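PDB 5KP7: CurD from Moorea producens 3L, which probably acts as a hydroxymethylglutaryl-CoA synthase of the thiolase-like superfamily and binds 4'-phosphopantetheine. Local coordinates for residues V262-S267 against R290-A295; L33-G38 against L326-A331; D382-S387 against P416-K421. The protein carries 3 engineered substitutions. All blocks are in the same frame, centred on the assembly; numbering follows the deposited sequence.

Contact 1: V262-S267 against R290-A295; sequences VDYRES and RRLKRA
Asp263, the first residue of 262-267 to touch 290-295, the end of helix 278-293 and what follows, divides its carboxylate between two tasks. OD1 receives an ammonium on its syn lone pair, with Asp263 OD1 and Lys293 NZ 2.7 Å apart in a salt bridge. Asp263 OD2 accepts two backbone amides: Glu266 N at 2.9 Å, on the anti side, and Arg265 N, from above the carboxylate plane. An asparagine here would probably weaken the tie to Lys293, leaving its ammonium without the charge that now balances it.

Tyr264 follows, its ring carbon CG 3.8 Å from Leu292 CD1. This methyl makes an off-centre CH-pi contact, 4.3 Å from the ring centroid, while Tyr252 meets the same ring edge-to-face. Arg265 holds its CG opposite the backbone N (chi1 -178°), which carries the guanidinium past the Lys293 chain; CB of Lys293 lies over one guanidinium face, and CE is 3.4 Å from Arg265 NH2. The two cationic ends are close, NH2 to NZ 4.2 Å, yet each has an acidic partner, Asp263 for the lysine and Glu299 for the arginine. At the close of the turn, Ser267 OG accepts from Asp263 N at 2.9 Å. Bonds of Asp263 OD2 to the Arg265 and Glu266 amides form an Asx turn and Asx motif, and the same aspartate pairs with a lysine near the C-terminal end of helix 278-293.

Contact 2: L33-G38 against L326-A331; sequences LSVYGG and LFLSLA
Leu33 and Val35 of strand 33-36 face helix 326-331 across an axial separation of 9.5 Å, with the two N-to-C directions 113° apart. The helix therefore runs steeply across the strand, and the backbones come nearest at two places, Leu33 beside Ala331 and Val35 beside Leu328, the latter pair with CA atoms 7.3 Å apart. Between them Ser34 points away from the helix, in the alternation of an extended strand, on the side of Pro85 and Ile86 of helix 75-89.

Leu33 spreads its two methyls over the helix. CD2 lies 3.8 Å from Ala331 CB, while CD1 lies 4.4 Å from Leu330 CD2 and also approaches the carbonyl oxygen of Phe327. That oxygen is already engaged by Ala331 N within the helix, so the methyl meets a backbone group whose hydrogen bonding is internal. With CG anti to the backbone N (chi1 -177°), the leucine carries this fork out to the helix.

Val35 touches with both branches. Its CG1 is 3.9 Å from Leu328 CD1, and CG2 stands 4.0 Å from that same methyl, so Leu328 CD1 is met by both prongs of the valine; the two side chains cross at about a right angle. CG2 also reaches Ala331 CB at 4.4 Å, which makes the small alanine a shared neighbour of both strand residues. Ile376 touches Val35 and Ala331 as well, and strand 195-202 presents Val197 and Leu199 to both Leu33 and Phe327.

Strand 29-36 closes the 3-2-4-5-1 strand order of a thiolase-type half, and helix 325-336, from the C-terminal family region, packs on it. No hydrogen bond or ion pair joins the segments: methyl groups carry the contact, and this helix-on-sheet union in the interior rests on shape and the burial of apolar surface.

Contact 3: D382-S387 against P416-K421; sequences DRYSLS and PGVWKK
Tyr384 lays one ring face against Val418, whose CG2 methyl stands 3.7 Å from the ring centroid and 16° off the ring normal, a CH-pi contact over the face. Gly417, having no side chain, lets its backbone come close to the ring, with its carbonyl carbon 3.6 Å from Tyr384 CE2. At the ring edge, Lys421 CG lies near the plane, 4.2 Å from Tyr384 CD2.

From there the lysine chain, bent at chi2 (-79°), brings its ammonium to Asp382. NZ donates to the backbone O of Asp382 at 2.9 Å, and to OD1 at 3.1 Å in a salt bridge; it meets both oxygens from above their respective planes. A water adds a third link, accepting from Lys421 NZ and donating to Arg383 O at 2.9 Å.

Farther out, Tyr384 OH is hydrogen-bonded to Glu390, and the backbone of Tyr384 pairs with Ala39 and Gln41, holding the ring's base in a small sheet. Leu70 and Tyr72 touch Val418. The arrangement joins an edge strand of a three-stranded mixed sheet to the short helix 416-422 through an aromatic face and a lysine.

Burial and chemistry change together across the three contacts. Contact 2, about 6 Å from the chain's centre, sets a helix on the main sheet through apolar side chains, without hydrogen bonds between its segments. Contacts 1 and 3, about 27 and 22 Å out and only partly buried, each tie a short non-helical segment to a helix, pairing an aspartate with a lysine on or at the end of that helix and a tyrosine ring with a methyl. They lie on opposite sides of the chain's centre, about 45 Å apart between centres. Contact 1 is nested along the chain inside contact 2 without touching it; contacts 2 and 3 meet where Gly37 O and Arg383 NH1, 3.0 Å apart, probably share a hydrogen bond.

Contact 1: V262-S267 against R290-A295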
loop_
_atom_site.group_PDB
_atom_site.type_symbol
_atom_site.label_atom_id
_atom_site.label_comp_id
_atom_site.label_asym_id
_atom_site.label_seq_id
_atom_site.Cartn_x
_atom_site.Cartn_y
_atom_site.Cartn_z
ATOM N N VAL A 262 17.327 3.985 19.731
ATOM C CA VAL A 262 16.459 3.030 19.048
ATOM C C VAL A 262 17.290 2.050 18.210
ATOM O O VAL A 262 18.335 2.422 17.669
ATOM C CB VAL A 262 15.378 3.735 18.213
ATOM C CG1 VAL A 262 15.959 4.351 16.939
ATOM C CG2 VAL A 262 14.254 2.770 17.888
ATOM N N ASP A 263 16.847 0.797 18.165
ATOM C CA ASP A 263 17.517 -0.269 17.420
ATOM C C ASP A 263 16.528 -0.919 16.475
ATOM O O ASP A 263 15.438 -1.255 16.898
ATOM C CB ASP A 263 18.086 -1.320 18.382
ATOM C CG ASP A 263 18.904 -2.367 17.662
ATOM O OD1 ASP A 263 20.147 -2.177 17.581
ATOM O OD2 ASP A 263 18.329 -3.356 17.178
ATOM N N TYR A 264 16.908 -1.093 15.211
ATOM C CA TYR A 264 15.977 -1.571 14.198
ATOM C C TYR A 264 15.475 -2.995 14.472
ATOM O O TYR A 264 14.366 -3.315 14.097
ATOM C CB TYR A 264 16.605 -1.500 12.818
ATOM C CG TYR A 264 15.672 -1.764 11.677
ATOM C CD1 TYR A 264 14.705 -0.816 11.290
ATOM C CD2 TYR A 264 15.775 -2.922 10.937
ATOM C CE1 TYR A 264 13.842 -1.056 10.237
ATOM C CE2 TYR A 264 14.928 -3.165 9.869
ATOM C CZ TYR A 264 13.979 -2.213 9.521
ATOM O OH TYR A 264 13.136 -2.423 8.466
ATOM N N ARG A 265 16.288 -3.828 15.119
ATOM C CA ARG A 265 15.817 -5.148 15.547
ATOM C C ARG A 265 15.150 -5.092 16.905
ATOM O O ARG A 265 14.041 -5.575 17.068
ATOM C CB ARG A 265 16.944 -6.179 15.587
ATOM C CG ARG A 265 16.433 -7.558 16.000
ATOM C CD ARG A 265 17.357 -8.703 15.626
ATOM N NE ARG A 265 18.756 -8.364 15.807
ATOM C CZ ARG A 265 19.778 -8.831 15.070
ATOM N NH1 ARG A 265 19.598 -9.697 14.055
ATOM N NH2 ARG A 265 21.012 -8.424 15.353
ATOM N N GLU A 266 15.823 -4.515 17.886
ATOM C CA GLU A 266 15.380 -4.651 19.277
ATOM C C GLU A 266 14.186 -3.806 19.679
ATOM O O GLU A 266 13.458 -4.199 20.575
ATOM C CB GLU A 266 16.542 -4.373 20.257
ATOM C CG GLU A 266 17.721 -5.303 20.078
ATOM C CD GLU A 266 17.328 -6.761 20.232
ATOM O OE1 GLU A 266 16.726 -7.120 21.278
ATOM O OE2 GLU A 266 17.616 -7.565 19.312
ATOM N N SER A 267 13.972 -2.656 19.039
ATOM C CA SER A 267 12.926 -1.744 19.479
ATOM C C SER A 267 11.564 -2.036 18.894
ATOM O O SER A 267 10.584 -1.497 19.373
ATOM C CB SER A 267 13.311 -0.303 19.142
ATOM O OG SER A 267 14.541 -0.002 19.790
ATOM N N ARG A 290 20.766 -5.760 6.631
ATOM C CA ARG A 290 22.182 -5.860 6.180
ATOM C C ARG A 290 22.951 -4.591 6.595
ATOM O O ARG A 290 24.038 -4.684 7.161
ATOM C CB ARG A 290 22.220 -6.087 4.654
ATOM C CG ARG A 290 23.505 -6.566 3.977
ATOM C CD ARG A 290 23.211 -7.145 2.563
ATOM N NE ARG A 290 22.305 -6.275 1.783
ATOM C CZ ARG A 290 21.421 -6.661 0.837
ATOM N NH1 ARG A 290 21.300 -7.937 0.453
ATOM N NH2 ARG A 290 20.649 -5.741 0.251
ATOM N N ARG A 291 22.381 -3.416 6.350
ATOM C CA ARG A 291 23.091 -2.153 6.606
ATOM C C ARG A 291 23.126 -1.783 8.099
ATOM O O ARG A 291 24.188 -1.429 8.635
ATOM C CB ARG A 291 22.486 -1.029 5.778
ATOM C CG ARG A 291 23.320 0.261 5.752
ATOM C CD ARG A 291 22.625 1.353 4.951
ATOM N NE ARG A 291 21.212 1.374 5.299
ATOM C CZ ARG A 291 20.659 1.994 6.352
ATOM N NH1 ARG A 291 21.384 2.744 7.198
ATOM N NH2 ARG A 291 19.343 1.869 6.549
ATOM N N LEU A 292 21.999 -1.917 8.794
ATOM C CA LEU A 292 21.910 -1.442 10.179
ATOM C C LEU A 292 22.447 -2.444 11.199
ATOM O O LEU A 292 22.997 -2.053 12.219
ATOM C CB LEU A 292 20.470 -1.078 10.530
ATOM C CG LEU A 292 19.928 0.127 9.761
ATOM C CD1 LEU A 292 18.414 0.200 9.893
ATOM C CD2 LEU A 292 20.586 1.420 10.231
ATOM N N LYS A 293 22.270 -3.727 10.932
ATOM C CA LYS A 293 22.610 -4.765 11.900
ATOM C C LYS A 293 23.732 -5.708 11.431
ATOM O O LYS A 293 24.185 -6.539 12.221
ATOM C CB LYS A 293 21.339 -5.555 12.234
ATOM C CG LYS A 293 20.214 -4.742 12.871
ATOM C CD LYS A 293 20.557 -4.045 14.181
ATOM C CE LYS A 293 20.973 -5.040 15.270
ATOM N NZ LYS A 293 21.322 -4.362 16.548
ATOM N N ARG A 294 24.192 -5.572 10.183
ATOM C CA ARG A 294 25.181 -6.493 9.580
ATOM C C ARG A 294 24.783 -7.958 9.709
ATOM O O ARG A 294 25.635 -8.848 9.930
ATOM C CB ARG A 294 26.559 -6.265 10.198
ATOM C CG ARG A 294 27.005 -4.823 10.108
ATOM C CD ARG A 294 28.106 -4.541 11.108
ATOM N NE ARG A 294 28.963 -3.475 10.600
ATOM C CZ ARG A 294 29.943 -3.634 9.703
ATOM N NH1 ARG A 294 30.232 -4.837 9.183
ATOM N NH2 ARG A 294 30.649 -2.571 9.320
ATOM N N ALA A 295 23.482 -8.214 9.569
ATOM C CA ALA A 295 22.936 -9.542 9.816
ATOM C C ALA A 295 23.250 -10.460 8.647
ATOM O O ALA A 295 23.356 -10.003 7.505
ATOM C CB ALA A 295 21.433 -9.457 10.027
#

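Contact 2: L33-G38 against L326-A331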
loop_
_atom_site.group_PDB
_atom_site.type_symbol
_atom_site.label_atom_id
_atom_site.label_comp_id
_atom_site.label_asym_id
_atom_site.label_seq_id
_atom_site.Cartn_x
_atom_site.Cartn_y
_atom_site.Cartn_z
ATOM N N LEU A 33 -10.411 0.644 14.010
ATOM C CA LEU A 33 -9.903 0.437 12.658
ATOM C C LEU A 33 -10.811 -0.584 11.987
ATOM O O LEU A 33 -11.070 -1.664 12.549
ATOM C CB LEU A 33 -8.461 -0.115 12.719
ATOM C CG LEU A 33 -7.688 -0.349 11.399
ATOM C CD1 LEU A 33 -6.202 -0.425 11.668
ATOM C CD2 LEU A 33 -8.104 -1.609 10.673
ATOM N N SER A 34 -11.223 -0.286 10.766
ATOM C CA SER A 34 -12.075 -1.192 10.017
ATOM C C SER A 34 -11.634 -1.205 8.557
ATOM O O SER A 34 -11.062 -0.219 8.063
ATOM C CB SER A 34 -13.533 -0.793 10.206
ATOM O OG SER A 34 -14.380 -1.585 9.407
ATOM N N VAL A 35 -11.847 -2.341 7.895
ATOM C CA VAL A 35 -11.313 -2.586 6.540
ATOM C C VAL A 35 -12.460 -2.971 5.604
ATOM O O VAL A 35 -13.372 -3.688 6.031
ATOM C CB VAL A 35 -10.325 -3.776 6.594
ATOM C CG1 VAL A 35 -9.921 -4.253 5.195
ATOM C CG2 VAL A 35 -9.119 -3.414 7.436
ATOM N N TYR A 36 -12.397 -2.549 4.342
ATOM C CA TYR A 36 -13.215 -3.128 3.284
ATOM C C TYR A 36 -12.282 -3.563 2.174
ATOM O O TYR A 36 -11.642 -2.715 1.551
ATOM C CB TYR A 36 -14.268 -2.158 2.779
ATOM C CG TYR A 36 -15.107 -2.704 1.640
ATOM C CD1 TYR A 36 -15.888 -3.851 1.800
ATOM C CD2 TYR A 36 -15.118 -2.099 0.398
ATOM C CE1 TYR A 36 -16.655 -4.357 0.761
ATOM C CE2 TYR A 36 -15.893 -2.603 -0.645
ATOM C CZ TYR A 36 -16.658 -3.742 -0.460
ATOM O OH TYR A 36 -17.465 -4.269 -1.462
ATOM N N GLY A 37 -12.216 -4.876 1.951
ATOM C CA GLY A 37 -11.313 -5.462 0.958
ATOM C C GLY A 37 -11.987 -5.874 -0.332
ATOM O O GLY A 37 -11.491 -6.763 -1.044
ATOM N N GLY A 38 -13.118 -5.245 -0.614
ATOM C CA GLY A 38 -13.860 -5.425 -1.861
ATOM C C GLY A 38 -14.857 -6.551 -1.800
ATOM O O GLY A 38 -14.942 -7.287 -0.802
ATOM N N LEU A 326 -0.531 0.452 3.893
ATOM C CA LEU A 326 0.168 0.391 5.209
ATOM C C LEU A 326 -0.803 0.152 6.388
ATOM O O LEU A 326 -0.479 -0.541 7.351
ATOM C CB LEU A 326 0.995 1.682 5.436
ATOM C CG LEU A 326 1.630 1.864 6.807
ATOM C CD1 LEU A 326 2.641 0.762 7.072
ATOM C CD2 LEU A 326 2.344 3.220 6.858
ATOM N N PHE A 327 -2.003 0.738 6.313
ATOM C CA PHE A 327 -2.991 0.540 7.362
ATOM C C PHE A 327 -3.535 -0.873 7.339
ATOM O O PHE A 327 -3.769 -1.459 8.406
ATOM C CB PHE A 327 -4.127 1.563 7.277
ATOM C CG PHE A 327 -3.676 3.005 7.446
ATOM C CD1 PHE A 327 -2.535 3.331 8.155
ATOM C CD2 PHE A 327 -4.431 4.017 6.901
ATOM C CE1 PHE A 327 -2.124 4.659 8.300
ATOM C CE2 PHE A 327 -4.043 5.352 7.064
ATOM C CZ PHE A 327 -2.887 5.654 7.773
ATOM N N LEU A 328 -3.670 -1.443 6.149
ATOM C CA LEU A 328 -4.057 -2.839 6.061
ATOM C C LEU A 328 -2.950 -3.739 6.639
ATOM O O LEU A 328 -3.229 -4.734 7.307
ATOM C CB LEU A 328 -4.363 -3.247 4.626
ATOM C CG LEU A 328 -4.840 -4.706 4.479
ATOM C CD1 LEU A 328 -6.047 -5.001 5.350
ATOM C CD2 LEU A 328 -5.059 -5.032 3.029
ATOM N N SER A 329 -1.698 -3.403 6.318
ATOM C CA SER A 329 -0.559 -4.136 6.884
ATOM C C SER A 329 -0.551 -4.094 8.418
ATOM O O SER A 329 -0.375 -5.117 9.095
ATOM C CB SER A 329 0.751 -3.592 6.353
ATOM O OG SER A 329 1.819 -4.308 6.936
ATOM N N LEU A 330 -0.829 -2.922 8.977
ATOM C CA LEU A 330 -0.998 -2.802 10.434
ATOM C C LEU A 330 -2.092 -3.728 10.980
ATOM O O LEU A 330 -1.860 -4.473 11.939
ATOM C CB LEU A 330 -1.273 -1.347 10.839
ATOM C CG LEU A 330 -1.589 -1.129 12.320
ATOM C CD1 LEU A 330 -0.433 -1.523 13.232
ATOM C CD2 LEU A 330 -1.999 0.333 12.536
ATOM N N ALA A 331 -3.261 -3.710 10.347
ATOM C CA ALA A 331 -4.352 -4.569 10.769
ATOM C C ALA A 331 -3.936 -6.060 10.661
ATOM O O ALA A 331 -4.256 -6.875 11.531
ATOM C CB ALA A 331 -5.570 -4.334 9.916
#

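Contact 3: D382-S387 against P416-K421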
loop_
_atom_site.group_PDB
_atom_site.type_symbol
_atom_site.label_atom_id
_atom_site.label_comp_id
_atom_site.label_asym_id
_atom_site.label_seq_id
_atom_site.Cartn_x
_atom_site.Cartn_y
_atom_site.Cartn_z
ATOM N N ASP A 382 -14.869 -14.447 2.161
ATOM C CA ASP A 382 -16.236 -14.501 1.643
ATOM C C ASP A 382 -16.433 -13.765 0.307
ATOM O O ASP A 382 -17.542 -13.800 -0.250
ATOM C CB ASP A 382 -17.226 -13.976 2.711
ATOM C CG ASP A 382 -18.702 -14.308 2.392
ATOM O OD1 ASP A 382 -18.991 -15.410 1.905
ATOM O OD2 ASP A 382 -19.561 -13.428 2.605
ATOM N N ARG A 383 -15.381 -13.146 -0.244
ATOM C CA ARG A 383 -15.515 -12.434 -1.514
ATOM C C ARG A 383 -15.720 -13.400 -2.682
ATOM O O ARG A 383 -15.279 -14.573 -2.640
ATOM C CB ARG A 383 -14.261 -11.580 -1.780
ATOM C CG ARG A 383 -14.046 -10.510 -0.710
ATOM C CD ARG A 383 -12.720 -9.776 -0.862
ATOM N NE ARG A 383 -11.624 -10.734 -0.743
ATOM C CZ ARG A 383 -10.361 -10.501 -1.095
ATOM N NH1 ARG A 383 -10.004 -9.301 -1.544
ATOM N NH2 ARG A 383 -9.468 -11.495 -1.012
ATOM N N TYR A 384 -16.332 -12.875 -3.743
ATOM C CA TYR A 384 -16.542 -13.637 -4.981
ATOM C C TYR A 384 -15.223 -13.847 -5.699
ATOM O O TYR A 384 -14.442 -12.921 -5.851
ATOM C CB TYR A 384 -17.499 -12.878 -5.892
ATOM C CG TYR A 384 -17.986 -13.651 -7.094
ATOM C CD1 TYR A 384 -17.301 -13.578 -8.305
ATOM C CD2 TYR A 384 -19.138 -14.419 -7.031
ATOM C CE1 TYR A 384 -17.748 -14.263 -9.421
ATOM C CE2 TYR A 384 -19.591 -15.110 -8.146
ATOM C CZ TYR A 384 -18.885 -15.025 -9.336
ATOM O OH TYR A 384 -19.324 -15.713 -10.470
ATOM N N SER A 385 -14.955 -15.086 -6.101
ATOM C CA SER A 385 -13.714 -15.391 -6.818
ATOM C C SER A 385 -13.978 -15.319 -8.319
ATOM O O SER A 385 -14.653 -16.215 -8.853
ATOM C CB SER A 385 -13.213 -16.794 -6.451
ATOM O OG SER A 385 -11.965 -17.015 -7.087
ATOM N N LEU A 386 -13.444 -14.298 -8.990
ATOM C CA LEU A 386 -13.690 -14.075 -10.424
ATOM C C LEU A 386 -12.978 -15.093 -11.317
ATOM O O LEU A 386 -11.838 -15.445 -11.058
ATOM C CB LEU A 386 -13.178 -12.708 -10.860
ATOM C CG LEU A 386 -13.866 -11.486 -10.240
ATOM C CD1 LEU A 386 -13.033 -10.250 -10.494
ATOM C CD2 LEU A 386 -15.269 -11.312 -10.802
ATOM N N SER A 387 -13.654 -15.522 -12.378
ATOM C CA SER A 387 -12.976 -16.218 -13.471
ATOM C C SER A 387 -12.254 -15.174 -14.307
ATOM O O SER A 387 -12.522 -13.954 -14.230
ATOM C CB SER A 387 -13.965 -16.974 -14.347
ATOM O OG SER A 387 -14.804 -16.081 -15.050
ATOM N N PRO A 416 -24.761 -11.667 -11.983
ATOM C CA PRO A 416 -25.751 -12.105 -10.978
ATOM C C PRO A 416 -25.137 -12.769 -9.739
ATOM O O PRO A 416 -25.566 -12.490 -8.612
ATOM C CB PRO A 416 -26.657 -13.040 -11.777
ATOM C CG PRO A 416 -26.627 -12.442 -13.138
ATOM C CD PRO A 416 -25.195 -12.016 -13.347
ATOM N N GLY A 417 -24.102 -13.581 -9.936
ATOM C CA GLY A 417 -23.450 -14.282 -8.823
ATOM C C GLY A 417 -22.704 -13.399 -7.854
ATOM O O GLY A 417 -22.666 -13.683 -6.654
ATOM N N VAL A 418 -22.104 -12.328 -8.373
ATOM C CA VAL A 418 -21.435 -11.340 -7.541
ATOM C C VAL A 418 -22.491 -10.648 -6.709
ATOM O O VAL A 418 -22.283 -10.438 -5.526
ATOM C CB VAL A 418 -20.636 -10.292 -8.349
ATOM C CG1 VAL A 418 -20.040 -9.231 -7.422
ATOM C CG2 VAL A 418 -19.539 -10.956 -9.170
ATOM N N TRP A 419 -23.626 -10.315 -7.315
ATOM C CA TRP A 419 -24.664 -9.615 -6.585
ATOM C C TRP A 419 -25.194 -10.431 -5.409
ATOM O O TRP A 419 -25.418 -9.885 -4.324
ATOM C CB TRP A 419 -25.825 -9.210 -7.504
ATOM C CG TRP A 419 -26.733 -8.247 -6.831
ATOM C CD1 TRP A 419 -27.960 -8.501 -6.318
ATOM C CD2 TRP A 419 -26.448 -6.885 -6.536
ATOM N NE1 TRP A 419 -28.492 -7.373 -5.772
ATOM C CE2 TRP A 419 -27.576 -6.363 -5.872
ATOM C CE3 TRP A 419 -25.357 -6.045 -6.792
ATOM C CZ2 TRP A 419 -27.654 -5.043 -5.461
ATOM C CZ3 TRP A 419 -25.428 -4.732 -6.379
ATOM C CH2 TRP A 419 -26.572 -4.243 -5.720
ATOM N N LYS A 420 -25.364 -11.733 -5.629
ATOM C CA LYS A 420 -25.856 -12.632 -4.578
ATOM C C LYS A 420 -24.970 -12.584 -3.326
ATOM O O LYS A 420 -25.483 -12.715 -2.220
ATOM C CB LYS A 420 -26.027 -14.065 -5.108
ATOM C CG LYS A 420 -27.023 -14.882 -4.316
ATOM C CD LYS A 420 -27.267 -16.230 -4.962
ATOM C CE LYS A 420 -28.080 -17.132 -4.044
ATOM N NZ LYS A 420 -28.026 -18.542 -4.493
ATOM N N LYS A 421 -23.664 -12.365 -3.499
ATOM C CA LYS A 421 -22.722 -12.191 -2.383
ATOM C C LYS A 421 -22.869 -10.848 -1.637
ATOM O O LYS A 421 -22.603 -10.790 -0.443
ATOM C CB LYS A 421 -21.267 -12.316 -2.872
ATOM C CG LYS A 421 -20.829 -13.721 -3.261
ATOM C CD LYS A 421 -20.499 -14.543 -2.029
ATOM C CE LYS A 421 -19.481 -15.620 -2.320
ATOM N NZ LYS A 421 -19.041 -16.210 -1.040
HETATM O O HOH W 1 -16.161 -16.967 -1.332
#